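Local coordinates for O-phospho-L-seryl-tRNA:Cys-tRNA synthase (Methanocaldococcus jannaschii DSM 2661, PDB 5X6B), which probably converts O-phosphoserine carried on tRNA into cysteine, using a pyridoxal phosphate cofactor, at residues 345-350 against 393-398; 234-239 against 315-320; 357-362 against 367-372. All coordinates share one frame; numbering follows the deposited sequence.

Contact 1: 345-350 against 393-398; sequences EHDLIK and SVYGLE
The hydroxyl of S393 meets the carboxylate of D347, giving a single hydrogen bond from OG to OD1 of 2.7 Å. The serine comes from above the carboxylate plane, 38° out of it. The D347 side chain reaches S393 because its CG stands between the backbone N and the carbonyl carbon (chi1 55°). S393 OG also accepts from the backbone N of Y395 at 3.3 Å, which makes an ST turn. One hydroxyl thus holds both the aspartate and the start of the loop.

The Y395 side chain crosses the same carboxylate at a slant. Its CB lies 3.6 Å from D347 CG, and OD2 approaches ring atom CD1 to 3.4 Å, with the carboxylate and ring planes turned 45° apart. On its other flank D347 OD2 sits over a face of the H346 imidazole, displaced toward its rim. That ring is held at both nitrogens: ND1 accepts from L348 N at 3.0 Å and NE2 bonds to Y232 O.

The charge of D347 is met chiefly by R236, which forms a salt bridge with OD1 and a cation-pi contact with Y395; this would probably favour the ionised acid. Y395 and G396 are the central residues of a type II turn from V394 to L397, closed by L397 N to V394 O at 3.1 Å; G396 takes the positive phi.

D347 precedes strand 349-352 and S393 follows strand 389-392, so the pair closes one end of this antiparallel ladder. Helix 317-331 packs on D347 and Y395, helix 60-63 packs on S393, and helix 399-415 begins just beyond the turn.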
ATOM      1  N   GLU B 345      12.208  26.826  -6.923  1.00 61.16           N
ATOM      2  CA  GLU B 345      12.557  25.687  -7.762  1.00 66.90           C
ATOM      3  C   GLU B 345      12.009  24.427  -7.097  1.00 50.22           C
ATOM      4  O   GLU B 345      12.461  23.314  -7.362  1.00 44.52           O
ATOM      5  CB  GLU B 345      14.070  25.593  -7.973  1.00 56.00           C
ATOM      6  CG  GLU B 345      14.548  26.136  -9.322  1.00 74.97           C
ATOM      7  CD  GLU B 345      13.938  25.413 -10.513  1.00 81.71           C
ATOM      8  OE1 GLU B 345      13.805  24.171 -10.462  1.00 85.51           O
ATOM      9  OE2 GLU B 345      13.586  26.095 -11.501  1.00 82.89           O
ATOM     10  N   HIS B 346      11.023  24.631  -6.227  1.00 43.46           N
ATOM     11  CA  HIS B 346      10.300  23.546  -5.577  1.00 54.61           C
ATOM     12  C   HIS B 346       8.903  24.045  -5.224  1.00 57.02           C
ATOM     13  O   HIS B 346       8.662  25.249  -5.197  1.00 59.27           O
ATOM     14  CB  HIS B 346      11.040  23.067  -4.327  1.00 50.00           C
ATOM     15  CG  HIS B 346      10.488  21.805  -3.733  1.00 45.37           C
ATOM     16  ND1 HIS B 346       9.578  21.808  -2.696  1.00 48.17           N
ATOM     17  CD2 HIS B 346      10.737  20.506  -4.014  1.00 39.17           C
ATOM     18  CE1 HIS B 346       9.288  20.561  -2.367  1.00 50.81           C
ATOM     19  NE2 HIS B 346       9.977  19.750  -3.149  1.00 44.87           N
ATOM     20  N   ASP B 347       7.989  23.122  -4.945  1.00 48.07           N
ATOM     21  CA  ASP B 347       6.585  23.470  -4.715  1.00 44.21           C
ATOM     22  C   ASP B 347       6.269  23.831  -3.261  1.00 50.29           C
ATOM     23  O   ASP B 347       5.207  24.382  -2.971  1.00 53.98           O
ATOM     24  CB  ASP B 347       5.703  22.312  -5.168  1.00 48.97           C
ATOM     25  CG  ASP B 347       6.086  21.006  -4.503  1.00 54.79           C
ATOM     26  OD1 ASP B 347       5.835  20.858  -3.290  1.00 52.70           O
ATOM     27  OD2 ASP B 347       6.699  20.143  -5.176  1.00 57.67           O
ATOM     28  N   LEU B 348       7.183  23.523  -2.346  1.00 56.36           N
ATOM     29  CA  LEU B 348       6.960  23.849  -0.944  1.00 45.79           C
ATOM     30  C   LEU B 348       7.190  25.339  -0.731  1.00 55.91           C
ATOM     31  O   LEU B 348       8.306  25.829  -0.886  1.00 52.49           O
ATOM     32  CB  LEU B 348       7.878  23.022  -0.038  1.00 51.49           C
ATOM     33  CG  LEU B 348       7.545  22.883   1.457  1.00 52.45           C
ATOM     34  CD1 LEU B 348       8.423  21.811   2.083  1.00 59.22           C
ATOM     35  CD2 LEU B 348       7.680  24.186   2.237  1.00 52.58           C
ATOM     36  N   ILE B 349       6.139  26.056  -0.354  1.00 51.60           N
ATOM     37  CA  ILE B 349       6.255  27.490  -0.133  1.00 45.42           C
ATOM     38  C   ILE B 349       6.118  27.856   1.338  1.00 58.55           C
ATOM     39  O   ILE B 349       5.192  27.408   2.014  1.00 56.13           O
ATOM     40  CB  ILE B 349       5.188  28.272  -0.923  1.00 61.97           C
ATOM     41  CG1 ILE B 349       5.158  27.833  -2.386  1.00 53.34           C
ATOM     42  CG2 ILE B 349       5.437  29.765  -0.824  1.00 58.77           C
ATOM     43  CD1 ILE B 349       4.002  28.439  -3.161  1.00 50.83           C
ATOM     44  N   LYS B 350       7.039  28.680   1.829  1.00 63.85           N
ATOM     45  CA  LYS B 350       6.898  29.251   3.162  1.00 62.73           C
ATOM     46  C   LYS B 350       6.750  30.769   3.090  1.00 64.68           C
ATOM     47  O   LYS B 350       7.671  31.479   2.683  1.00 57.24           O
ATOM     48  CB  LYS B 350       8.087  28.878   4.043  1.00 65.76           C
ATOM     49  CG  LYS B 350       7.935  29.330   5.488  1.00 68.69           C
ATOM     50  CD  LYS B 350       9.099  28.850   6.338  1.00 77.90           C
ATOM     51  CE  LYS B 350       8.923  29.229   7.794  1.00 67.13           C
ATOM     52  NZ  LYS B 350      10.059  28.742   8.623  1.00 79.95           N
ATOM     53  N   SER B 393       1.611  23.907  -0.261  1.00 49.94           N
ATOM     54  CA  SER B 393       2.009  23.448  -1.575  1.00 45.00           C
ATOM     55  C   SER B 393       0.740  23.196  -2.374  1.00 49.75           C
ATOM     56  O   SER B 393      -0.262  22.732  -1.826  1.00 54.26           O
ATOM     57  CB  SER B 393       2.870  22.189  -1.479  1.00 43.14           C
ATOM     58  OG  SER B 393       3.302  21.753  -2.758  1.00 45.43           O
ATOM     59  N   VAL B 394       0.768  23.535  -3.656  1.00 46.81           N
ATOM     60  CA  VAL B 394      -0.372  23.271  -4.523  1.00 44.10           C
ATOM     61  C   VAL B 394       0.040  22.222  -5.537  1.00 42.01           C
ATOM     62  O   VAL B 394      -0.615  22.037  -6.562  1.00 46.53           O
ATOM     63  CB  VAL B 394      -0.880  24.544  -5.242  1.00 38.34           C
ATOM     64  CG1 VAL B 394      -1.298  25.596  -4.220  1.00 33.30           C
ATOM     65  CG2 VAL B 394       0.178  25.096  -6.206  1.00 31.00           C
ATOM     66  N   TYR B 395       1.137  21.533  -5.238  1.00 38.13           N
ATOM     67  CA  TYR B 395       1.604  20.453  -6.090  1.00 41.25           C
ATOM     68  C   TYR B 395       0.495  19.443  -6.349  1.00 50.18           C
ATOM     69  O   TYR B 395      -0.223  19.042  -5.432  1.00 50.03           O
ATOM     70  CB  TYR B 395       2.806  19.740  -5.472  1.00 41.91           C
ATOM     71  CG  TYR B 395       3.340  18.637  -6.355  1.00 46.76           C
ATOM     72  CD1 TYR B 395       4.316  18.899  -7.304  1.00 38.66           C
ATOM     73  CD2 TYR B 395       2.849  17.339  -6.261  1.00 49.26           C
ATOM     74  CE1 TYR B 395       4.793  17.901  -8.129  1.00 41.40           C
ATOM     75  CE2 TYR B 395       3.321  16.334  -7.083  1.00 42.29           C
ATOM     76  CZ  TYR B 395       4.292  16.624  -8.013  1.00 40.83           C
ATOM     77  OH  TYR B 395       4.774  15.633  -8.830  1.00 48.08           O
ATOM     78  N   GLY B 396       0.360  19.038  -7.606  1.00 46.01           N
ATOM     79  CA  GLY B 396      -0.598  18.011  -7.963  1.00 43.09           C
ATOM     80  C   GLY B 396      -2.027  18.501  -8.092  1.00 46.28           C
ATOM     81  O   GLY B 396      -2.892  17.766  -8.569  1.00 42.69           O
ATOM     82  N   LEU B 397      -2.288  19.735  -7.668  1.00 42.21           N
ATOM     83  CA  LEU B 397      -3.619  20.313  -7.823  1.00 49.75           C
ATOM     84  C   LEU B 397      -3.925  20.671  -9.278  1.00 56.00           C
ATOM     85  O   LEU B 397      -3.027  21.028 -10.045  1.00 47.26           O
ATOM     86  CB  LEU B 397      -3.773  21.558  -6.957  1.00 40.82           C
ATOM     87  CG  LEU B 397      -3.913  21.340  -5.456  1.00 53.14           C
ATOM     88  CD1 LEU B 397      -4.054  22.679  -4.741  1.00 52.13           C
ATOM     89  CD2 LEU B 397      -5.103  20.450  -5.168  1.00 61.13           C
ATOM     90  N   GLU B 398      -5.197  20.568  -9.651  1.00 50.26           N
ATOM     91  CA  GLU B 398      -5.658  21.093 -10.930  1.00 58.52           C
ATOM     92  C   GLU B 398      -5.546  22.617 -10.893  1.00 56.62           C
ATOM     93  O   GLU B 398      -5.630  23.221  -9.818  1.00 51.18           O
ATOM     94  CB  GLU B 398      -7.101  20.664 -11.218  1.00 46.14           C
ATOM     95  CG  GLU B 398      -7.341  19.157 -11.211  1.00 45.66           C
ATOM     96  CD  GLU B 398      -6.739  18.454 -12.414  1.00 65.81           C
ATOM     97  OE1 GLU B 398      -6.838  18.999 -13.532  1.00 85.75           O
ATOM     98  OE2 GLU B 398      -6.175  17.351 -12.245  1.00 70.64           O
TER

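Contact 2: 234-239 against 315-320; sequences VGRMPV and KKWDEE
A Met-aromatic contact between M237 and W317 joins a loop of the large pyridoxal phosphate-binding domain to the start of helix 317-331. M237 lies alongside the indole and points the same way. Its CB sits over a face of W317, 3.6 Å from the centroid of the five-membered ring and only 7° off the normal, a CH-pi approach centred on that ring and so off-centre on the indole as a whole. The sulfur is more oblique, with SD 5.0 Å from that same centroid. A bend in the thioether (chi3 75°) carries the methyl back to the indole, and CE reaches CZ2 of the six-membered ring at 3.6 Å.

R236, one residue earlier, meets the benzene part of W317 with its backbone and the root of its side chain. Its carbonyl O approaches CE3 obliquely at 3.3 Å, while R236 CB packs on W317 CZ3 at 3.6 Å. From there the arginine chain extends away from the indole. Its guanidinium group forms a salt bridge to D347 through NH2; NH1 bonds to P60 O and to the backbone O of the modified lysine at position 255, and NE to S256 OG.

The contact is buried and largely apolar, with no hydrogen bond across it. The loop carrying M237 connects strands 226-229 and 248-252, neighbours in the seven-stranded sheet; W317 lies at the N-terminal end of helix 317-331, shortly after helix 307-314, whose R313 reaches G235 O.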
ATOM      1  N   VAL B 234      12.942  13.070  -5.274  1.00 53.20           N
ATOM      2  CA  VAL B 234      12.693  11.889  -6.096  1.00 49.68           C
ATOM      3  C   VAL B 234      11.196  11.647  -6.212  1.00 59.20           C
ATOM      4  O   VAL B 234      10.503  11.469  -5.210  1.00 57.60           O
ATOM      5  CB  VAL B 234      13.388  10.633  -5.535  1.00 52.16           C
ATOM      6  CG1 VAL B 234      12.786   9.381  -6.130  1.00 46.70           C
ATOM      7  CG2 VAL B 234      14.872  10.680  -5.844  1.00 47.34           C
ATOM      8  N   GLY B 235      10.704  11.664  -7.447  1.00 60.72           N
ATOM      9  CA  GLY B 235       9.284  11.515  -7.701  1.00 56.99           C
ATOM     10  C   GLY B 235       8.593  12.828  -8.025  1.00 53.06           C
ATOM     11  O   GLY B 235       7.429  12.827  -8.418  1.00 55.73           O
ATOM     12  N   ARG B 236       9.300  13.944  -7.849  1.00 46.73           N
ATOM     13  CA  ARG B 236       8.797  15.255  -8.263  1.00 47.29           C
ATOM     14  C   ARG B 236       9.603  15.789  -9.438  1.00 60.42           C
ATOM     15  O   ARG B 236       9.051  16.138 -10.484  1.00 60.03           O
ATOM     16  CB  ARG B 236       8.848  16.263  -7.115  1.00 47.79           C
ATOM     17  CG  ARG B 236       8.045  15.855  -5.915  1.00 48.49           C
ATOM     18  CD  ARG B 236       7.820  16.986  -4.920  1.00 34.29           C
ATOM     19  NE  ARG B 236       7.109  16.454  -3.759  1.00 50.37           N
ATOM     20  CZ  ARG B 236       6.378  17.179  -2.921  1.00 43.33           C
ATOM     21  NH1 ARG B 236       5.769  16.598  -1.896  1.00 54.10           N
ATOM     22  NH2 ARG B 236       6.243  18.476  -3.114  1.00 55.13           N
ATOM     23  N   MET B 237      10.915  15.864  -9.241  1.00 63.46           N
ATOM     24  CA  MET B 237      11.836  16.300 -10.282  1.00 61.92           C
ATOM     25  C   MET B 237      12.783  15.155 -10.610  1.00 54.61           C
ATOM     26  O   MET B 237      12.967  14.253  -9.799  1.00 54.97           O
ATOM     27  CB  MET B 237      12.613  17.538  -9.832  1.00 56.49           C
ATOM     28  CG  MET B 237      13.628  17.259  -8.743  1.00 48.62           C
ATOM     29  SD  MET B 237      14.415  18.759  -8.127  1.00 60.80           S
ATOM     30  CE  MET B 237      13.124  19.466  -7.110  1.00 45.55           C
ATOM     31  N   PRO B 238      13.371  15.170 -11.814  1.00 56.33           N
ATOM     32  CA  PRO B 238      14.348  14.132 -12.164  1.00 49.68           C
ATOM     33  C   PRO B 238      15.622  14.233 -11.325  1.00 61.29           C
ATOM     34  O   PRO B 238      16.030  15.332 -10.953  1.00 58.95           O
ATOM     35  CB  PRO B 238      14.637  14.402 -13.644  1.00 54.06           C
ATOM     36  CG  PRO B 238      14.215  15.812 -13.875  1.00 52.18           C
ATOM     37  CD  PRO B 238      13.069  16.053 -12.952  1.00 49.86           C
ATOM     38  N   VAL B 239      16.229  13.090 -11.017  1.00 61.17           N
ATOM     39  CA  VAL B 239      17.430  13.052 -10.190  1.00 52.31           C
ATOM     40  C   VAL B 239      18.438  12.037 -10.719  1.00 55.49           C
ATOM     41  O   VAL B 239      18.122  10.859 -10.863  1.00 65.11           O
ATOM     42  CB  VAL B 239      17.105  12.707  -8.723  1.00 55.58           C
ATOM     43  CG1 VAL B 239      18.386  12.440  -7.946  1.00 58.58           C
ATOM     44  CG2 VAL B 239      16.310  13.829  -8.064  1.00 54.32           C
ATOM     45  N   LYS B 315       8.627  14.433 -15.631  1.00 57.26           N
ATOM     46  CA  LYS B 315       8.853  15.056 -16.932  1.00 54.22           C
ATOM     47  C   LYS B 315       8.053  16.350 -17.055  1.00 57.48           C
ATOM     48  O   LYS B 315       8.277  17.142 -17.967  1.00 73.02           O
ATOM     49  CB  LYS B 315       8.480  14.101 -18.069  1.00 53.89           C
ATOM     50  CG  LYS B 315       9.360  12.861 -18.168  1.00 67.19           C
ATOM     51  CD  LYS B 315       8.904  11.935 -19.296  1.00 74.19           C
ATOM     52  CE  LYS B 315       9.788  10.696 -19.386  1.00 76.29           C
ATOM     53  NZ  LYS B 315       9.298   9.713 -20.392  1.00 73.89           N
ATOM     54  N   LYS B 316       7.121  16.556 -16.131  1.00 56.72           N
ATOM     55  CA  LYS B 316       6.246  17.722 -16.160  1.00 54.73           C
ATOM     56  C   LYS B 316       6.416  18.558 -14.907  1.00 52.47           C
ATOM     57  O   LYS B 316       5.509  19.286 -14.501  1.00 57.27           O
ATOM     58  CB  LYS B 316       4.787  17.296 -16.313  1.00 49.82           C
ATOM     59  CG  LYS B 316       4.506  16.563 -17.606  1.00 48.43           C
ATOM     60  CD  LYS B 316       3.050  16.161 -17.688  1.00 79.12           C
ATOM     61  CE  LYS B 316       2.724  15.525 -19.027  1.00 75.93           C
ATOM     62  NZ  LYS B 316       1.320  15.028 -19.057  1.00 79.33           N
ATOM     63  N   TRP B 317       7.595  18.452 -14.309  1.00 52.44           N
ATOM     64  CA  TRP B 317       7.920  19.169 -13.084  1.00 48.17           C
ATOM     65  C   TRP B 317       7.816  20.684 -13.258  1.00 54.38           C
ATOM     66  O   TRP B 317       7.509  21.411 -12.303  1.00 57.73           O
ATOM     67  CB  TRP B 317       9.324  18.767 -12.623  1.00 49.69           C
ATOM     68  CG  TRP B 317       9.896  19.595 -11.516  1.00 51.71           C
ATOM     69  CD1 TRP B 317      11.032  20.349 -11.565  1.00 53.16           C
ATOM     70  CD2 TRP B 317       9.371  19.748 -10.194  1.00 54.25           C
ATOM     71  NE1 TRP B 317      11.248  20.962 -10.355  1.00 57.73           N
ATOM     72  CE2 TRP B 317      10.244  20.609  -9.495  1.00 52.80           C
ATOM     73  CE3 TRP B 317       8.250  19.240  -9.530  1.00 47.33           C
ATOM     74  CZ2 TRP B 317      10.028  20.978  -8.169  1.00 41.76           C
ATOM     75  CZ3 TRP B 317       8.038  19.606  -8.211  1.00 43.28           C
ATOM     76  CH2 TRP B 317       8.923  20.467  -7.545  1.00 44.80           C
ATOM     77  N   ASP B 318       8.059  21.163 -14.475  1.00 38.15           N
ATOM     78  CA  ASP B 318       8.005  22.599 -14.735  1.00 54.61           C
ATOM     79  C   ASP B 318       6.582  23.141 -14.605  1.00 53.86           C
ATOM     80  O   ASP B 318       6.382  24.282 -14.187  1.00 54.45           O
ATOM     81  CB  ASP B 318       8.574  22.919 -16.117  1.00 39.07           C
ATOM     82  CG  ASP B 318      10.094  22.831 -16.160  1.00 81.88           C
ATOM     83  OD1 ASP B 318      10.742  22.986 -15.100  1.00 84.98           O
ATOM     84  OD2 ASP B 318      10.645  22.603 -17.257  1.00 92.40           O
ATOM     85  N   GLU B 319       5.595  22.317 -14.942  1.00 49.64           N
ATOM     86  CA  GLU B 319       4.201  22.731 -14.838  1.00 49.02           C
ATOM     87  C   GLU B 319       3.786  22.949 -13.383  1.00 52.95           C
ATOM     88  O   GLU B 319       2.995  23.844 -13.083  1.00 61.42           O
ATOM     89  CB  GLU B 319       3.295  21.702 -15.510  1.00 47.94           C
ATOM     90  CG  GLU B 319       3.619  21.506 -16.986  1.00 72.73           C
ATOM     91  CD  GLU B 319       2.825  20.385 -17.632  1.00 85.10           C
ATOM     92  OE1 GLU B 319       2.040  19.720 -16.923  1.00 87.34           O
ATOM     93  OE2 GLU B 319       3.005  20.158 -18.849  1.00 90.60           O
ATOM     94  N   GLU B 320       4.332  22.142 -12.479  1.00 55.25           N
ATOM     95  CA  GLU B 320       4.024  22.283 -11.058  1.00 49.31           C
ATOM     96  C   GLU B 320       4.738  23.504 -10.476  1.00 57.25           C
ATOM     97  O   GLU B 320       4.217  24.167  -9.575  1.00 46.76           O
ATOM     98  CB  GLU B 320       4.415  21.018 -10.292  1.00 42.24           C
ATOM     99  CG  GLU B 320       3.872  19.729 -10.892  1.00 47.86           C
ATOM    100  CD  GLU B 320       2.356  19.626 -10.807  1.00 56.55           C
ATOM    101  OE1 GLU B 320       1.773  20.071  -9.790  1.00 46.76           O
ATOM    102  OE2 GLU B 320       1.750  19.098 -11.763  1.00 54.45           O
TER

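Contact 3: 357-362 against 367-372; sequences DEIAKK and GFFFYD
Helices 354-360 and 369-375 are consecutive helices joined by a short loop, and their backbones come closest where the connection returns, with the CA atoms of A360 and G367 4.5 Å apart. K361 N bonds to D357 O and K362 N to I359 O, both at 3.0 Å. G367 leads the chain into the second helix with a positive phi of 95°, a backbone conformation that calls for glycine. A360 CB lies 3.4 Å from G367 N.

F369 fills the angle between the helices. Its CG occupies the position between backbone N and carbonyl carbon (chi1 86°), and from there the ring turns back toward the first helix. I359 crosses it at about a right angle and lays its CG2 methyl over one face, 3.9 Å from the ring centroid and 28° off the normal. The nearest ring atom to that methyl is CE1, while the branch point CB of I359 stands 3.6 Å from CZ. A360 adds its methyl to the ring at CE2, with CB at 3.8 Å.

L356, a turn earlier in the first helix, also packs on F369, and C416 near the chain terminus touches I359. The packing joins two helices that lie between strands 349-352 and 389-392 in the chain, in what is probably the small C-terminal domain of a fold-type I pyridoxal phosphate enzyme. The phenyl is sandwiched: opposite the I359 methyl, CB of F370 lies 3.9 Å above the F369 ring plane, over the middle of the ring.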
ATOM      1  N   ASP B 357      -1.258  38.091  11.383  1.00 82.10           N
ATOM      2  CA  ASP B 357      -1.075  38.530  12.773  1.00 87.51           C
ATOM      3  C   ASP B 357      -1.955  39.729  13.040  1.00 86.43           C
ATOM      4  O   ASP B 357      -2.656  39.816  14.057  1.00 76.78           O
ATOM      5  CB  ASP B 357       0.376  38.926  13.043  1.00 86.82           C
ATOM      6  CG  ASP B 357       1.279  37.747  13.239  1.00 93.06           C
ATOM      7  OD1 ASP B 357       0.796  36.676  13.672  1.00 97.42           O
ATOM      8  OD2 ASP B 357       2.482  37.909  12.946  1.00 93.24           O
ATOM      9  N   GLU B 358      -1.888  40.663  12.096  1.00 78.51           N
ATOM     10  CA  GLU B 358      -2.619  41.908  12.191  1.00 76.04           C
ATOM     11  C   GLU B 358      -4.098  41.630  12.321  1.00 88.45           C
ATOM     12  O   GLU B 358      -4.807  42.383  12.959  1.00104.62           O
ATOM     13  CB  GLU B 358      -2.359  42.798  10.975  1.00 81.36           C
ATOM     14  CG  GLU B 358      -0.905  43.144  10.736  1.00 89.62           C
ATOM     15  CD  GLU B 358      -0.716  43.909   9.443  1.00102.88           C
ATOM     16  OE1 GLU B 358      -1.733  44.173   8.764  1.00 91.93           O
ATOM     17  OE2 GLU B 358       0.441  44.239   9.105  1.00114.47           O
ATOM     18  N   ILE B 359      -4.566  40.541  11.725  1.00 84.07           N
ATOM     19  CA  ILE B 359      -5.980  40.215  11.808  1.00 81.17           C
ATOM     20  C   ILE B 359      -6.280  39.387  13.056  1.00 83.79           C
ATOM     21  O   ILE B 359      -7.308  39.585  13.703  1.00 88.41           O
ATOM     22  CB  ILE B 359      -6.456  39.465  10.556  1.00 74.21           C
ATOM     23  CG1 ILE B 359      -6.207  40.318   9.314  1.00 66.45           C
ATOM     24  CG2 ILE B 359      -7.934  39.146  10.664  1.00 78.62           C
ATOM     25  CD1 ILE B 359      -6.405  39.579   8.015  1.00 78.45           C
ATOM     26  N   ALA B 360      -5.371  38.477  13.397  1.00 75.38           N
ATOM     27  CA  ALA B 360      -5.565  37.578  14.531  1.00 83.28           C
ATOM     28  C   ALA B 360      -5.738  38.334  15.843  1.00 88.51           C
ATOM     29  O   ALA B 360      -6.590  37.988  16.662  1.00 96.60           O
ATOM     30  CB  ALA B 360      -4.400  36.607  14.638  1.00 79.73           C
ATOM     31  N   LYS B 361      -4.930  39.372  16.036  1.00 88.55           N
ATOM     32  CA  LYS B 361      -4.966  40.154  17.266  1.00 81.41           C
ATOM     33  C   LYS B 361      -6.258  40.953  17.430  1.00 85.50           C
ATOM     34  O   LYS B 361      -6.502  41.524  18.489  1.00 89.93           O
ATOM     35  CB  LYS B 361      -3.773  41.109  17.328  1.00 84.01           C
ATOM     36  CG  LYS B 361      -2.438  40.440  17.606  1.00 88.87           C
ATOM     37  CD  LYS B 361      -1.344  41.480  17.811  1.00 93.00           C
ATOM     38  CE  LYS B 361      -0.178  40.919  18.615  1.00107.29           C
ATOM     39  NZ  LYS B 361       0.361  41.889  19.614  1.00 99.12           N
ATOM     40  N   LYS B 362      -7.081  41.002  16.387  1.00 90.25           N
ATOM     41  CA  LYS B 362      -8.303  41.801  16.435  1.00 88.80           C
ATOM     42  C   LYS B 362      -9.565  40.954  16.294  1.00 95.39           C
ATOM     43  O   LYS B 362     -10.674  41.454  16.465  1.00104.21           O
ATOM     44  CB  LYS B 362      -8.277  42.879  15.347  1.00 89.35           C
ATOM     45  CG  LYS B 362      -6.889  43.197  14.835  1.00102.59           C
ATOM     46  CD  LYS B 362      -6.189  44.306  15.612  1.00112.14           C
ATOM     47  CE  LYS B 362      -4.796  44.572  15.042  1.00 99.00           C
ATOM     48  NZ  LYS B 362      -4.824  45.227  13.700  1.00 86.17           N
ATOM     49  N   GLY B 367      -6.305  34.073  15.953  1.00 74.15           N
ATOM     50  CA  GLY B 367      -5.253  33.225  15.424  1.00 75.47           C
ATOM     51  C   GLY B 367      -5.742  31.889  14.903  1.00 81.96           C
ATOM     52  O   GLY B 367      -5.070  31.246  14.095  1.00 95.84           O
ATOM     53  N   PHE B 368      -6.905  31.459  15.375  1.00 82.50           N
ATOM     54  CA  PHE B 368      -7.560  30.289  14.803  1.00 84.43           C
ATOM     55  C   PHE B 368      -8.395  30.714  13.606  1.00 81.88           C
ATOM     56  O   PHE B 368      -8.837  29.876  12.815  1.00 90.85           O
ATOM     57  CB  PHE B 368      -8.445  29.586  15.835  1.00 80.64           C
ATOM     58  CG  PHE B 368      -7.684  28.760  16.830  1.00 86.96           C
ATOM     59  CD1 PHE B 368      -6.403  28.322  16.552  1.00 89.49           C
ATOM     60  CD2 PHE B 368      -8.256  28.417  18.044  1.00 94.03           C
ATOM     61  CE1 PHE B 368      -5.700  27.559  17.470  1.00 91.30           C
ATOM     62  CE2 PHE B 368      -7.561  27.656  18.964  1.00 97.99           C
ATOM     63  CZ  PHE B 368      -6.279  27.228  18.676  1.00 90.67           C
ATOM     64  N   PHE B 369      -8.602  32.024  13.486  1.00 65.50           N
ATOM     65  CA  PHE B 369      -9.511  32.592  12.496  1.00 77.22           C
ATOM     66  C   PHE B 369      -9.189  32.128  11.079  1.00 73.93           C
ATOM     67  O   PHE B 369     -10.088  31.832  10.297  1.00 73.81           O
ATOM     68  CB  PHE B 369      -9.475  34.122  12.561  1.00 67.56           C
ATOM     69  CG  PHE B 369      -8.385  34.741  11.733  1.00 65.55           C
ATOM     70  CD1 PHE B 369      -8.656  35.254  10.472  1.00 76.15           C
ATOM     71  CD2 PHE B 369      -7.083  34.785  12.202  1.00 73.42           C
ATOM     72  CE1 PHE B 369      -7.652  35.809   9.701  1.00 67.00           C
ATOM     73  CE2 PHE B 369      -6.075  35.342  11.436  1.00 72.58           C
ATOM     74  CZ  PHE B 369      -6.360  35.857  10.186  1.00 76.04           C
ATOM     75  N   PHE B 370      -7.902  32.059  10.759  1.00 70.53           N
ATOM     76  CA  PHE B 370      -7.469  31.724   9.415  1.00 67.24           C
ATOM     77  C   PHE B 370      -7.813  30.273   9.112  1.00 72.34           C
ATOM     78  O   PHE B 370      -8.339  29.958   8.043  1.00 73.66           O
ATOM     79  CB  PHE B 370      -5.970  31.982   9.258  1.00 55.48           C
ATOM     80  CG  PHE B 370      -5.484  31.902   7.841  1.00 63.01           C
ATOM     81  CD1 PHE B 370      -5.927  32.810   6.891  1.00 64.03           C
ATOM     82  CD2 PHE B 370      -4.572  30.931   7.460  1.00 63.67           C
ATOM     83  CE1 PHE B 370      -5.480  32.740   5.582  1.00 55.65           C
ATOM     84  CE2 PHE B 370      -4.116  30.859   6.155  1.00 58.74           C
ATOM     85  CZ  PHE B 370      -4.573  31.766   5.214  1.00 53.56           C
ATOM     86  N   TYR B 371      -7.536  29.398  10.071  1.00 61.78           N
ATOM     87  CA  TYR B 371      -7.869  27.985   9.942  1.00 70.34           C
ATOM     88  C   TYR B 371      -9.373  27.781   9.772  1.00 70.13           C
ATOM     89  O   TYR B 371      -9.809  26.950   8.979  1.00 60.16           O
ATOM     90  CB  TYR B 371      -7.368  27.212  11.160  1.00 62.52           C
ATOM     91  CG  TYR B 371      -7.679  25.733  11.135  1.00 68.62           C
ATOM     92  CD1 TYR B 371      -6.811  24.832  10.533  1.00 57.59           C
ATOM     93  CD2 TYR B 371      -8.838  25.236  11.724  1.00 64.19           C
ATOM     94  CE1 TYR B 371      -7.088  23.478  10.514  1.00 65.37           C
ATOM     95  CE2 TYR B 371      -9.125  23.886  11.709  1.00 59.81           C
ATOM     96  CZ  TYR B 371      -8.246  23.011  11.105  1.00 68.49           C
ATOM     97  OH  TYR B 371      -8.525  21.665  11.089  1.00 83.64           O
ATOM     98  N   ASP B 372     -10.162  28.543  10.522  1.00 64.10           N
ATOM     99  CA  ASP B 372     -11.607  28.393  10.490  1.00 68.85           C
ATOM    100  C   ASP B 372     -12.183  28.982   9.204  1.00 77.47           C
ATOM    101  O   ASP B 372     -13.144  28.450   8.640  1.00 79.72           O
ATOM    102  CB  ASP B 372     -12.244  29.048  11.719  1.00 76.36           C
ATOM    103  CG  ASP B 372     -13.733  28.761  11.829  1.00103.23           C
ATOM    104  OD1 ASP B 372     -14.096  27.598  12.115  1.00108.82           O
ATOM    105  OD2 ASP B 372     -14.540  29.697  11.640  1.00 96.58           O
TER

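Contacts 1 and 2 form one continuous buried region, their centres 11 Å apart. The R236 to D347 salt bridge joins them, and R236 NH1 bonds to the backbone O of position 255, where a lysine carries pyridoxal phosphate, suggesting a link to the active site. D347 OD2 packs on the indole of W317, and G396 N probably donates to E320 OE1 at 2.8 Å, so helix 317-331, which supplies W317 to contact 2, also packs on contact 1. Contact 3 lies apart, its centre about 24 Å from that of contact 1 and 35 Å from that of contact 2, although helix 354-360 follows strand 349-352. The bound nucleic acid is about 29 Å from contact 2 at its nearest atom.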